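Local coordinates for protein fructuronate-tagaturonate epimerase UxaE from Cohnella laeviribosi in complex with 1 glycerol (Cohnella laeviribosi, PDB 6IL9) that catalyses the interconversion of fructuronate and tagaturonate as an epimerase built on a TIM-barrel fold that carries a bound zinc ion, at residues 101-104 and 105-109; 201-204 and 205-208; 248-251 and 252-256; 414-417 and 418-421; 470-473 and 474-478. All coordinates share one frame; numbering follows the deposited sequence.

Contact 1: 101-104 and 105-109; sequences GIAG and PGHVQ
Ala103 and His107 meet across the first turn of helix 104-111, the methyl group lying over one face of the imidazole. CB of Ala103 is 4.0 Å from the centroid of the His107 ring and 28° off its normal, which meets the definition of a CH-pi contact. Its nearest ring atom is CE1, at 3.6 Å from Ala103 CB. The ring gets there because CG of His107 stands anti to its own carbonyl carbon (chi1 -79°), a setting that turns the imidazole back along the chain. The same face also lies over the carbonyl oxygen of Ala103, which accepts the backbone N-H of His107 at 2.9 Å (N to O). One residue further on, Val108 N donates to Gly104 O, also at 2.9 Å. CG2 of Val108 packs against that same Gly104 O at 3.3 Å. A water sits between the loop and the helix: it donates to Ile102 O and accepts from Gly106 N, whose distance to the water oxygen is 2.9 Å. Outside the turn, NE2 of His107 is hydrogen-bonded to Asn371 OD1, while Pro105 rests on helix 135-149. The imidazole is therefore fixed twice, by a face against a methyl and by a polar tip that leaves the turn; the N-H of His107 goes to Ala103 O just ahead of the helix, that of Val108 to Gly104 O, and that of Gly106 to water.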
loop_
_atom_site.group_PDB
_atom_site.type_symbol
_atom_site.label_atom_id
_atom_site.label_comp_id
_atom_site.label_asym_id
_atom_site.label_seq_id
_atom_site.Cartn_x
_atom_site.Cartn_y
_atom_site.Cartn_z
ATOM N N GLY A 101 6.887 -2.641 9.600
ATOM C CA GLY A 101 6.107 -2.623 10.816
ATOM C C GLY A 101 6.433 -1.510 11.794
ATOM O O GLY A 101 5.927 -1.545 12.926
ATOM N N ILE A 102 7.246 -0.526 11.405
ATOM C CA ILE A 102 7.653 0.561 12.292
ATOM C C ILE A 102 7.258 1.940 11.777
ATOM O O ILE A 102 7.612 2.940 12.406
ATOM C CB ILE A 102 9.172 0.532 12.562
ATOM C CG1 ILE A 102 9.955 0.731 11.264
ATOM C CG2 ILE A 102 9.567 -0.759 13.264
ATOM C CD1 ILE A 102 11.476 0.873 11.473
ATOM N N ALA A 103 6.561 2.034 10.649
ATOM C CA ALA A 103 6.240 3.341 10.075
ATOM C C ALA A 103 4.861 3.858 10.467
ATOM O O ALA A 103 4.534 5.010 10.150
ATOM C CB ALA A 103 6.318 3.293 8.545
ATOM N N GLY A 104 4.067 3.055 11.150
ATOM C CA GLY A 104 2.711 3.423 11.496
ATOM C C GLY A 104 2.572 4.776 12.167
ATOM O O GLY A 104 1.801 5.633 11.721
ATOM N N PRO A 105 3.298 4.993 13.272
ATOM C CA PRO A 105 3.148 6.275 13.985
ATOM C C PRO A 105 3.494 7.483 13.138
ATOM O O PRO A 105 2.732 8.461 13.122
ATOM C CB PRO A 105 4.097 6.119 15.179
ATOM C CG PRO A 105 4.151 4.633 15.407
ATOM C CD PRO A 105 4.124 4.030 14.026
ATOM N N GLY A 106 4.624 7.437 12.431
ATOM C CA GLY A 106 4.971 8.524 11.527
ATOM C C GLY A 106 3.905 8.752 10.472
ATOM O O GLY A 106 3.596 9.894 10.129
ATOM N N HIS A 107 3.323 7.664 9.952
ATOM C CA HIS A 107 2.235 7.781 8.981
ATOM C C HIS A 107 1.025 8.474 9.583
ATOM O O HIS A 107 0.425 9.352 8.954
ATOM C CB HIS A 107 1.854 6.399 8.456
ATOM C CG HIS A 107 2.793 5.892 7.412
ATOM N ND1 HIS A 107 2.923 4.557 7.107
ATOM C CD2 HIS A 107 3.656 6.552 6.605
ATOM C CE1 HIS A 107 3.819 4.417 6.144
ATOM N NE2 HIS A 107 4.276 5.612 5.819
ATOM N N VAL A 108 0.651 8.080 10.799
ATOM C CA VAL A 108 -0.463 8.722 11.490
ATOM C C VAL A 108 -0.176 10.203 11.723
ATOM O O VAL A 108 -1.039 11.064 11.501
ATOM C CB VAL A 108 -0.755 7.995 12.813
ATOM C CG1 VAL A 108 -1.775 8.795 13.615
ATOM C CG2 VAL A 108 -1.250 6.578 12.539
ATOM N N GLN A 109 1.037 10.521 12.195
ATOM C CA GLN A 109 1.415 11.917 12.410
ATOM C C GLN A 109 1.279 12.746 11.142
ATOM O O GLN A 109 0.974 13.947 11.212
ATOM C CB GLN A 109 2.854 12.006 12.930
ATOM C CG GLN A 109 3.038 11.433 14.331
ATOM C CD GLN A 109 4.456 10.970 14.551
ATOM O OE1 GLN A 109 5.345 11.285 13.761
ATOM N NE2 GLN A 109 4.676 10.200 15.609
HETATM O O HOH W 1 6.766 5.581 12.734
#

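Contact 2: 201-204 and 205-208; sequences RKYE and ELPE
Leu206 folds back over Tyr203 and Lys202 where helix 196-204 gives way to the turn. Its CB lies 3.3 Å from Tyr203 O, the same oxygen that accepts the N-H of Leu206. CG, anti to the carbonyl carbon of its own residue (chi1 -69°), stays near that oxygen and comes 3.8 Å from Lys202 NZ. Beyond it the branches part: CD1 meets Tyr203 CD1 at 4.0 Å, and CD2 meets Lys202 NZ at 3.7 Å. Tyr203 and Leu206 cross at about a right angle, as do Lys202 and Leu206. The stretch forms the turn between two helices, with helix 208-218 starting after Pro207, which holds the N-cap position. Glu205 N keeps a weak bond to Arg201 O, but its better one goes to Lys202 O at 3.2 Å; Leu206 N likewise reaches back three residues, to Tyr203 O at 3.1 Å. In both three-residue bonds the donor lies well above the carbonyl plane, 56° out of it at Tyr203 O. Cutting Leu206 back to an alanine would probably take the methyl from Tyr203 CD1, uncover the Lys202 amino group and open a gap facing Val241 of helix 234-259. The hydroxyl of Tyr203 is hydrogen-bonded to Glu215. Lys202 NZ also comes within 4.4 Å of Glu205 OE2, beyond a salt bridge. A water donates to the carbonyl oxygens of Glu204 and Leu206.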
loop_
_atom_site.group_PDB
_atom_site.type_symbol
_atom_site.label_atom_id
_atom_site.label_comp_id
_atom_site.label_asym_id
_atom_site.label_seq_id
_atom_site.Cartn_x
_atom_site.Cartn_y
_atom_site.Cartn_z
ATOM N N ARG A 201 -10.293 -12.295 -36.186
ATOM C CA ARG A 201 -10.386 -13.751 -36.273
ATOM C C ARG A 201 -10.607 -14.376 -34.900
ATOM O O ARG A 201 -11.479 -15.236 -34.727
ATOM C CB ARG A 201 -9.121 -14.320 -36.909
ATOM C CG ARG A 201 -9.364 -15.101 -38.181
ATOM C CD ARG A 201 -8.264 -14.848 -39.181
ATOM N NE ARG A 201 -6.937 -14.828 -38.568
ATOM C CZ ARG A 201 -5.962 -14.011 -38.954
ATOM N NH1 ARG A 201 -4.779 -14.039 -38.353
ATOM N NH2 ARG A 201 -6.184 -13.152 -39.936
ATOM N N LYS A 202 -9.796 -13.981 -33.919
ATOM C CA LYS A 202 -9.993 -14.464 -32.557
ATOM C C LYS A 202 -11.349 -14.023 -32.022
ATOM O O LYS A 202 -12.028 -14.785 -31.317
ATOM C CB LYS A 202 -8.840 -13.973 -31.674
ATOM C CG LYS A 202 -8.941 -14.325 -30.196
ATOM C CD LYS A 202 -9.419 -15.756 -29.960
ATOM C CE LYS A 202 -10.242 -15.831 -28.684
ATOM N NZ LYS A 202 -11.713 -15.832 -28.943
ATOM N N TYR A 203 -11.774 -12.805 -32.373
ATOM C CA TYR A 203 -13.085 -12.319 -31.954
ATOM C C TYR A 203 -14.205 -13.204 -32.490
ATOM O O TYR A 203 -15.205 -13.443 -31.798
ATOM C CB TYR A 203 -13.281 -10.872 -32.417
ATOM C CG TYR A 203 -14.620 -10.255 -32.065
ATOM C CD1 TYR A 203 -14.843 -9.696 -30.809
ATOM C CD2 TYR A 203 -15.662 -10.218 -32.988
ATOM C CE1 TYR A 203 -16.073 -9.135 -30.485
ATOM C CE2 TYR A 203 -16.882 -9.653 -32.677
ATOM C CZ TYR A 203 -17.080 -9.110 -31.423
ATOM O OH TYR A 203 -18.292 -8.557 -31.112
ATOM N N GLU A 204 -14.057 -13.706 -33.718
ATOM C CA GLU A 204 -15.133 -14.485 -34.322
ATOM C C GLU A 204 -15.263 -15.878 -33.716
ATOM O O GLU A 204 -16.291 -16.532 -33.924
ATOM C CB GLU A 204 -14.930 -14.585 -35.835
ATOM C CG GLU A 204 -15.173 -13.277 -36.585
ATOM C CD GLU A 204 -16.643 -12.965 -36.806
ATOM O OE1 GLU A 204 -16.937 -12.103 -37.666
ATOM O OE2 GLU A 204 -17.499 -13.578 -36.128
ATOM N N GLU A 205 -14.257 -16.348 -32.979
ATOM C CA GLU A 205 -14.377 -17.607 -32.251
ATOM C C GLU A 205 -15.216 -17.483 -30.980
ATOM O O GLU A 205 -15.537 -18.508 -30.364
ATOM C CB GLU A 205 -12.987 -18.148 -31.904
ATOM C CG GLU A 205 -12.074 -18.280 -33.108
ATOM C CD GLU A 205 -10.780 -18.992 -32.794
ATOM O OE1 GLU A 205 -10.141 -19.496 -33.743
ATOM O OE2 GLU A 205 -10.398 -19.056 -31.605
ATOM N N LEU A 206 -15.585 -16.268 -30.575
ATOM C CA LEU A 206 -16.431 -16.089 -29.404
ATOM C C LEU A 206 -17.867 -16.528 -29.703
ATOM O O LEU A 206 -18.299 -16.522 -30.857
ATOM C CB LEU A 206 -16.420 -14.624 -28.967
ATOM C CG LEU A 206 -15.101 -14.134 -28.380
ATOM C CD1 LEU A 206 -15.129 -12.627 -28.166
ATOM C CD2 LEU A 206 -14.794 -14.866 -27.091
ATOM N N PRO A 207 -18.633 -16.915 -28.676
ATOM C CA PRO A 207 -20.040 -17.266 -28.906
ATOM C C PRO A 207 -20.831 -16.084 -29.446
ATOM O O PRO A 207 -20.554 -14.927 -29.126
ATOM C CB PRO A 207 -20.539 -17.674 -27.513
ATOM C CG PRO A 207 -19.307 -18.005 -26.736
ATOM C CD PRO A 207 -18.215 -17.143 -27.284
ATOM N N GLU A 208 -21.844 -16.383 -30.268
ATOM C CA GLU A 208 -22.628 -15.304 -30.857
ATOM C C GLU A 208 -23.353 -14.487 -29.790
ATOM O O GLU A 208 -23.511 -13.269 -29.939
ATOM C CB GLU A 208 -23.636 -15.853 -31.865
ATOM C CG GLU A 208 -24.756 -14.866 -32.213
ATOM C CD GLU A 208 -25.477 -15.213 -33.501
ATOM O OE1 GLU A 208 -25.099 -16.228 -34.129
ATOM O OE2 GLU A 208 -26.417 -14.473 -33.883
HETATM O O HOH W 2 -17.909 -18.307 -32.619
#

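Contact 3: 248-251 and 252-256; sequences IQFM and IYIYE
Phe250 and Ile254, one helical turn apart on helix 234-259, form the apolar centre. CG1 of Ile254 stands over one face of the Phe250 ring, 4.0 Å from its centroid and 22° off the normal, offset toward the rim; this is a CH-pi contact. CE1 is the ring atom it approaches most, at 3.7 Å from Ile254 CG1. Phe250 reaches this position with CG anti to its backbone nitrogen (chi1 180°), while the CG1 branch of Ile254 runs anti to the carbonyl carbon, and the two side chains lie side by side, pointing the same way. Both rest on Leu181 of strand 178-182, so this side of the helix faces the barrel wall.

On another flank of the helix, Ile248 and Ile252 repeat the side-by-side arrangement, with Ile248 CG2 at 3.7 Å from Ile252 CD1. Leu291 of helix 281-293 touches Ile252, and Leu286 touches Ile248. These belong to a neighbouring barrel helix.

Underneath, four backbone bonds tie each residue of 248-251 to the one four positions on, for instance Tyr255 N to Met251 O at 2.9 Å. At the polar edge, Tyr253 has CB against Gln249 O (3.4 Å); its ring keeps a loose contact with Phe250 (Tyr253 CD2 to Phe250 CD1, 4.4 Å) while its hydroxyl end runs outward. The chemistry divides by side: aliphatic branches and an aromatic face carry the packing on the barrel and the next helix, whereas the tyrosine hydroxyl is hydrogen-bonded between the carboxylate of Glu165 and the amino group of Lys257, both normally charged.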
loop_
_atom_site.group_PDB
_atom_site.type_symbol
_atom_site.label_atom_id
_atom_site.label_comp_id
_atom_site.label_asym_id
_atom_site.label_seq_id
_atom_site.Cartn_x
_atom_site.Cartn_y
_atom_site.Cartn_z
ATOM N N ILE A 248 -12.902 -9.207 -16.997
ATOM C CA ILE A 248 -14.203 -8.726 -16.528
ATOM C C ILE A 248 -14.976 -9.857 -15.869
ATOM O O ILE A 248 -15.563 -9.693 -14.793
ATOM C CB ILE A 248 -14.994 -8.121 -17.699
ATOM C CG1 ILE A 248 -14.309 -6.844 -18.196
ATOM C CG2 ILE A 248 -16.464 -7.851 -17.300
ATOM C CD1 ILE A 248 -14.839 -6.377 -19.547
ATOM N N GLN A 249 -14.994 -11.026 -16.514
ATOM C CA GLN A 249 -15.694 -12.168 -15.937
ATOM C C GLN A 249 -15.117 -12.530 -14.581
ATOM O O GLN A 249 -15.855 -12.911 -13.663
ATOM C CB GLN A 249 -15.617 -13.360 -16.888
ATOM C CG GLN A 249 -16.357 -13.144 -18.171
ATOM C CD GLN A 249 -17.828 -12.909 -17.940
ATOM O OE1 GLN A 249 -18.385 -11.889 -18.364
ATOM N NE2 GLN A 249 -18.474 -13.848 -17.254
ATOM N N PHE A 250 -13.797 -12.403 -14.441
ATOM C CA PHE A 250 -13.123 -12.715 -13.187
ATOM C C PHE A 250 -13.484 -11.700 -12.109
ATOM O O PHE A 250 -13.709 -12.073 -10.953
ATOM C CB PHE A 250 -11.609 -12.760 -13.425
ATOM C CG PHE A 250 -10.795 -13.070 -12.193
ATOM C CD1 PHE A 250 -10.962 -14.268 -11.509
ATOM C CD2 PHE A 250 -9.842 -12.169 -11.740
ATOM C CE1 PHE A 250 -10.206 -14.556 -10.382
ATOM C CE2 PHE A 250 -9.082 -12.445 -10.610
ATOM C CZ PHE A 250 -9.269 -13.638 -9.926
ATOM N N MET A 251 -13.546 -10.416 -12.476
ATOM C CA MET A 251 -14.002 -9.384 -11.548
ATOM C C MET A 251 -15.392 -9.707 -11.011
ATOM O O MET A 251 -15.636 -9.661 -9.799
ATOM C CB MET A 251 -14.010 -8.016 -12.249
ATOM C CG MET A 251 -12.654 -7.479 -12.710
ATOM S SD MET A 251 -12.768 -6.134 -13.956
ATOM C CE MET A 251 -11.116 -6.241 -14.634
ATOM N N ILE A 252 -16.324 -10.022 -11.912
ATOM C CA ILE A 252 -17.699 -10.287 -11.504
ATOM C C ILE A 252 -17.756 -11.512 -10.599
ATOM O O ILE A 252 -18.460 -11.517 -9.584
ATOM C CB ILE A 252 -18.596 -10.463 -12.740
ATOM C CG1 ILE A 252 -18.670 -9.149 -13.520
ATOM C CG2 ILE A 252 -19.990 -10.924 -12.325
ATOM C CD1 ILE A 252 -19.021 -9.330 -14.991
ATOM N N TYR A 253 -17.024 -12.566 -10.964
ATOM C CA TYR A 253 -17.039 -13.815 -10.205
ATOM C C TYR A 253 -16.560 -13.596 -8.775
ATOM O O TYR A 253 -17.175 -14.079 -7.815
ATOM C CB TYR A 253 -16.163 -14.841 -10.924
ATOM C CG TYR A 253 -15.734 -16.041 -10.102
ATOM C CD1 TYR A 253 -16.614 -17.094 -9.858
ATOM C CD2 TYR A 253 -14.435 -16.138 -9.605
ATOM C CE1 TYR A 253 -16.212 -18.208 -9.127
ATOM C CE2 TYR A 253 -14.026 -17.243 -8.865
ATOM C CZ TYR A 253 -14.921 -18.271 -8.629
ATOM O OH TYR A 253 -14.523 -19.373 -7.901
ATOM N N ILE A 254 -15.463 -12.858 -8.617
ATOM C CA ILE A 254 -14.938 -12.571 -7.282
ATOM C C ILE A 254 -15.905 -11.683 -6.508
ATOM O O ILE A 254 -16.173 -11.912 -5.319
ATOM C CB ILE A 254 -13.541 -11.929 -7.392
ATOM C CG1 ILE A 254 -12.515 -12.928 -7.955
ATOM C CG2 ILE A 254 -13.099 -11.374 -6.049
ATOM C CD1 ILE A 254 -12.372 -14.217 -7.147
ATOM N N TYR A 255 -16.425 -10.638 -7.156
ATOM C CA TYR A 255 -17.369 -9.758 -6.471
ATOM C C TYR A 255 -18.556 -10.549 -5.925
ATOM O O TYR A 255 -18.932 -10.406 -4.754
ATOM C CB TYR A 255 -17.862 -8.644 -7.402
ATOM C CG TYR A 255 -18.872 -7.797 -6.665
ATOM C CD1 TYR A 255 -18.454 -6.885 -5.695
ATOM C CD2 TYR A 255 -20.240 -7.948 -6.882
ATOM C CE1 TYR A 255 -19.354 -6.145 -4.968
ATOM C CE2 TYR A 255 -21.161 -7.198 -6.154
ATOM C CZ TYR A 255 -20.707 -6.296 -5.206
ATOM O OH TYR A 255 -21.607 -5.555 -4.473
ATOM N N GLU A 256 -19.145 -11.408 -6.759
ATOM C CA GLU A 256 -20.339 -12.121 -6.330
ATOM C C GLU A 256 -20.013 -13.209 -5.313
ATOM O O GLU A 256 -20.802 -13.438 -4.390
ATOM C CB GLU A 256 -21.063 -12.706 -7.545
ATOM C CG GLU A 256 -21.649 -11.635 -8.444
ATOM C CD GLU A 256 -22.232 -12.178 -9.747
ATOM O OE1 GLU A 256 -22.015 -13.364 -10.079
ATOM O OE2 GLU A 256 -22.917 -11.400 -10.446
#

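Contact 4: 414-417 and 418-421; sequences IRPL and ADVS
Arg415 and Val420 make the tighter half of this short turn. CG1 of buried Val420 sits over one face of the guanidinium, 3.6 Å above its plane and offset toward the rim, and five Arg415 atoms lie within about 4 Å of it, CB at 3.8 Å among them. A bend at chi3 (-65°) folds the arginine so that its flat end lies against the valine. The other methyl of Val420, CG2, closes on Leu417 O at 3.2 Å. Arg415 NH2 has a salt bridge to Glu431 and a hydrogen bond to Ser427, and the guanidinium makes a cation-pi contact with Tyr428. Replacing Arg415 with an alanine is likely to leave Glu431 without its charged mate and Tyr428 without its cation, and to uncover Val420 CG1. The looser side belongs to exposed Pro416 and Asp419, where a single carboxylate oxygen, OD2, lies along the proline ring, 3.4 Å from both Pro416 CG and CD. Two backbone bonds hold the chain between these sides: Asp419 N to Pro416 O at 2.8 Å, and Val420 N to Leu417 O at 3.1 Å. Both span three residues, with the donor above the carbonyl plane, the pattern of a short 3-10 turn, here in the loop that joins helix 384-402 to helix 432-440.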
loop_
_atom_site.group_PDB
_atom_site.type_symbol
_atom_site.label_atom_id
_atom_site.label_comp_id
_atom_site.label_asym_id
_atom_site.label_seq_id
_atom_site.Cartn_x
_atom_site.Cartn_y
_atom_site.Cartn_z
ATOM N N ILE A 414 25.550 4.637 -10.708
ATOM C CA ILE A 414 25.721 4.643 -9.258
ATOM C C ILE A 414 27.213 4.725 -8.928
ATOM O O ILE A 414 27.990 3.858 -9.339
ATOM C CB ILE A 414 25.084 3.396 -8.629
ATOM C CG1 ILE A 414 23.625 3.248 -9.095
ATOM C CG2 ILE A 414 25.144 3.476 -7.097
ATOM C CD1 ILE A 414 22.943 1.957 -8.610
ATOM N N ARG A 415 27.608 5.755 -8.182
ATOM C CA ARG A 415 29.009 5.898 -7.798
ATOM C C ARG A 415 29.452 4.690 -6.974
ATOM O O ARG A 415 28.693 4.208 -6.118
ATOM C CB ARG A 415 29.231 7.178 -6.983
ATOM C CG ARG A 415 29.215 8.482 -7.766
ATOM C CD ARG A 415 29.083 9.686 -6.821
ATOM N NE ARG A 415 27.796 9.662 -6.134
ATOM C CZ ARG A 415 27.476 10.370 -5.055
ATOM N NH1 ARG A 415 28.347 11.210 -4.502
ATOM N NH2 ARG A 415 26.261 10.240 -4.534
ATOM N N PRO A 416 30.661 4.172 -7.203
ATOM C CA PRO A 416 31.170 3.097 -6.344
ATOM C C PRO A 416 31.278 3.574 -4.907
ATOM O O PRO A 416 31.617 4.732 -4.646
ATOM C CB PRO A 416 32.550 2.785 -6.938
ATOM C CG PRO A 416 32.480 3.314 -8.361
ATOM C CD PRO A 416 31.581 4.502 -8.307
ATOM N N LEU A 417 30.976 2.662 -3.977
ATOM C CA LEU A 417 30.990 3.005 -2.556
ATOM C C LEU A 417 32.354 3.541 -2.135
ATOM O O LEU A 417 32.444 4.468 -1.322
ATOM C CB LEU A 417 30.609 1.777 -1.726
ATOM C CG LEU A 417 29.124 1.427 -1.586
ATOM C CD1 LEU A 417 28.944 0.085 -0.877
ATOM C CD2 LEU A 417 28.375 2.534 -0.844
ATOM N N ALA A 418 33.426 2.994 -2.710
ATOM C CA ALA A 418 34.775 3.457 -2.397
ATOM C C ALA A 418 35.033 4.893 -2.834
ATOM O O ALA A 418 36.034 5.479 -2.404
ATOM C CB ALA A 418 35.799 2.519 -3.040
ATOM N N ASP A 419 34.159 5.479 -3.654
ATOM C CA ASP A 419 34.310 6.850 -4.124
ATOM C C ASP A 419 33.456 7.853 -3.360
ATOM O O ASP A 419 33.468 9.037 -3.702
ATOM C CB ASP A 419 33.969 6.937 -5.617
ATOM C CG ASP A 419 34.991 6.233 -6.497
ATOM O OD1 ASP A 419 36.138 6.014 -6.043
ATOM O OD2 ASP A 419 34.640 5.896 -7.649
ATOM N N VAL A 420 32.704 7.420 -2.351
ATOM C CA VAL A 420 31.800 8.303 -1.629
ATOM C C VAL A 420 32.136 8.231 -0.145
ATOM O O VAL A 420 32.415 7.152 0.384
ATOM C CB VAL A 420 30.320 7.942 -1.890
ATOM C CG1 VAL A 420 30.038 7.984 -3.379
ATOM C CG2 VAL A 420 30.013 6.568 -1.379
ATOM N N SER A 421 32.139 9.386 0.512
ATOM C CA SER A 421 32.450 9.445 1.933
ATOM C C SER A 421 31.218 9.088 2.754
ATOM O O SER A 421 30.095 9.061 2.252
ATOM C CB SER A 421 32.944 10.833 2.326
ATOM O OG SER A 421 31.889 11.779 2.256
#

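Contact 5: 470-473 and 474-478; sequences EDYE and AALRS
Tyr472 has one face of its ring covered by Leu476, four residues further along helix 469-487. CD1 of Leu476 lies 3.9 Å from the ring centroid and 18° off the normal, a CH-pi contact, shifted toward the rim on the CE2 and CZ side. This i to i+4 pair belongs to a helix packed on the TIM barrel, on the side that holds helix 369-382 and the loop leading into helix 104-111. The other branch, CD2, reaches across to Tyr472 CE1 at 4.0 Å, so both methyls of the leucine meet the ring. Tyr472 has CG anti to its backbone nitrogen (chi1 -177°), which carries the ring along the helix to Leu476. Its hydroxyl is hydrogen-bonded to Asn371 O, while Ala375 also touches the side chain.

One residue on, Glu473 and Arg477 form a polar pair whose charged atoms do not meet: Glu473 OE1 and Arg477 NH1 are 4.7 Å apart. The arginine chain, bent at chi3 (-56°), folds back so that Glu473 O lies 3.5 Å above the plane of the guanidinium, over one face and toward its rim; the same oxygen accepts the backbone N-H of Arg477 at 2.9 Å. Gln109 is the outside partner of both side chains. Asp471 has a salt bridge to Arg468. Between the charges of Glu473 and Arg477 a water donates to Glu473 OE1 and accepts from Arg477 NH1, lying in the guanidinium plane 3.1 Å from that nitrogen.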
loop_
_atom_site.group_PDB
_atom_site.type_symbol
_atom_site.label_atom_id
_atom_site.label_comp_id
_atom_site.label_asym_id
_atom_site.label_seq_id
_atom_site.Cartn_x
_atom_site.Cartn_y
_atom_site.Cartn_z
ATOM N N GLU A 470 12.776 8.947 16.401
ATOM C CA GLU A 470 12.311 10.309 16.170
ATOM C C GLU A 470 12.771 10.824 14.812
ATOM O O GLU A 470 12.017 11.518 14.121
ATOM C CB GLU A 470 12.792 11.239 17.284
ATOM C CG GLU A 470 11.740 11.503 18.347
ATOM C CD GLU A 470 12.164 12.588 19.326
ATOM O OE1 GLU A 470 11.298 13.047 20.103
ATOM O OE2 GLU A 470 13.356 12.979 19.319
ATOM N N ASP A 471 13.999 10.485 14.406
ATOM C CA ASP A 471 14.479 10.891 13.086
ATOM C C ASP A 471 13.654 10.248 11.983
ATOM O O ASP A 471 13.337 10.902 10.987
ATOM C CB ASP A 471 15.953 10.517 12.895
ATOM C CG ASP A 471 16.899 11.375 13.716
ATOM O OD1 ASP A 471 16.461 12.366 14.333
ATOM O OD2 ASP A 471 18.106 11.051 13.733
ATOM N N TYR A 472 13.335 8.956 12.127
ATOM C CA TYR A 472 12.561 8.266 11.096
ATOM C C TYR A 472 11.177 8.885 10.955
ATOM O O TYR A 472 10.690 9.105 9.836
ATOM C CB TYR A 472 12.461 6.767 11.429
ATOM C CG TYR A 472 11.724 5.918 10.383
ATOM C CD1 TYR A 472 12.003 6.047 9.023
ATOM C CD2 TYR A 472 10.768 4.980 10.765
ATOM C CE1 TYR A 472 11.339 5.271 8.079
ATOM C CE2 TYR A 472 10.098 4.197 9.820
ATOM C CZ TYR A 472 10.401 4.343 8.475
ATOM O OH TYR A 472 9.759 3.583 7.509
ATOM N N GLU A 473 10.528 9.191 12.080
ATOM C CA GLU A 473 9.187 9.752 11.993
ATOM C C GLU A 473 9.204 11.164 11.433
ATOM O O GLU A 473 8.291 11.538 10.687
ATOM C CB GLU A 473 8.525 9.682 13.362
ATOM C CG GLU A 473 8.328 8.235 13.727
ATOM C CD GLU A 473 7.807 8.014 15.108
ATOM O OE1 GLU A 473 7.595 9.000 15.849
ATOM O OE2 GLU A 473 7.615 6.825 15.447
ATOM N N ALA A 474 10.249 11.946 11.729
ATOM C CA ALA A 474 10.363 13.265 11.107
ATOM C C ALA A 474 10.552 13.133 9.607
ATOM O O ALA A 474 10.037 13.946 8.828
ATOM C CB ALA A 474 11.532 14.045 11.711
ATOM N N ALA A 475 11.306 12.119 9.187
ATOM C CA ALA A 475 11.504 11.897 7.761
ATOM C C ALA A 475 10.199 11.501 7.079
ATOM O O ALA A 475 9.906 11.970 5.973
ATOM C CB ALA A 475 12.574 10.833 7.546
ATOM N N LEU A 476 9.401 10.634 7.716
ATOM C CA LEU A 476 8.123 10.265 7.113
ATOM C C LEU A 476 7.191 11.466 7.028
ATOM O O LEU A 476 6.547 11.686 5.993
ATOM C CB LEU A 476 7.472 9.132 7.907
ATOM C CG LEU A 476 8.211 7.797 7.861
ATOM C CD1 LEU A 476 7.588 6.862 8.868
ATOM C CD2 LEU A 476 8.197 7.182 6.448
ATOM N N ARG A 477 7.108 12.261 8.105
ATOM C CA ARG A 477 6.263 13.450 8.077
ATOM C C ARG A 477 6.646 14.359 6.921
ATOM O O ARG A 477 5.776 14.863 6.197
ATOM C CB ARG A 477 6.368 14.201 9.404
ATOM C CG ARG A 477 5.719 13.434 10.542
ATOM C CD ARG A 477 5.557 14.313 11.785
ATOM N NE ARG A 477 6.828 14.888 12.221
ATOM C CZ ARG A 477 7.611 14.363 13.160
ATOM N NH1 ARG A 477 7.273 13.235 13.764
ATOM N NH2 ARG A 477 8.742 14.972 13.503
ATOM N N SER A 478 7.947 14.542 6.704
ATOM C CA SER A 478 8.399 15.444 5.653
ATOM C C SER A 478 8.139 14.852 4.276
ATOM O O SER A 478 7.657 15.538 3.364
ATOM C CB SER A 478 9.891 15.731 5.839
ATOM O OG SER A 478 10.399 16.465 4.740
HETATM O O HOH W 3 7.986 11.545 16.295
#

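How the contacts relate
Contacts 1 and 5 form one neighbourhood, with centres about 9 Å apart. Gln109 OE1 lies 2.7 Å from Arg477 NH1, Gln109 NE2 is 3.2 Å from Glu473 OE1, and Ala103 CB packs 3.6 Å from Tyr472 OH. Asn371 links them further, since His107 and Tyr472 both bond to it. Neither touches the bound glycerol, which is about 11 Å from the His107 side chain and about 13 Å from that of Leu476. Contact 3, on the opposite side of the chain's centre, places the Met251 side chain about 13 Å from the zinc ion held by His161, Asp273 and His343. Contacts 2 and 4 lie further out: their nearest atoms are about 9 Å from contact 3 and about 17 Å from contact 5, respectively.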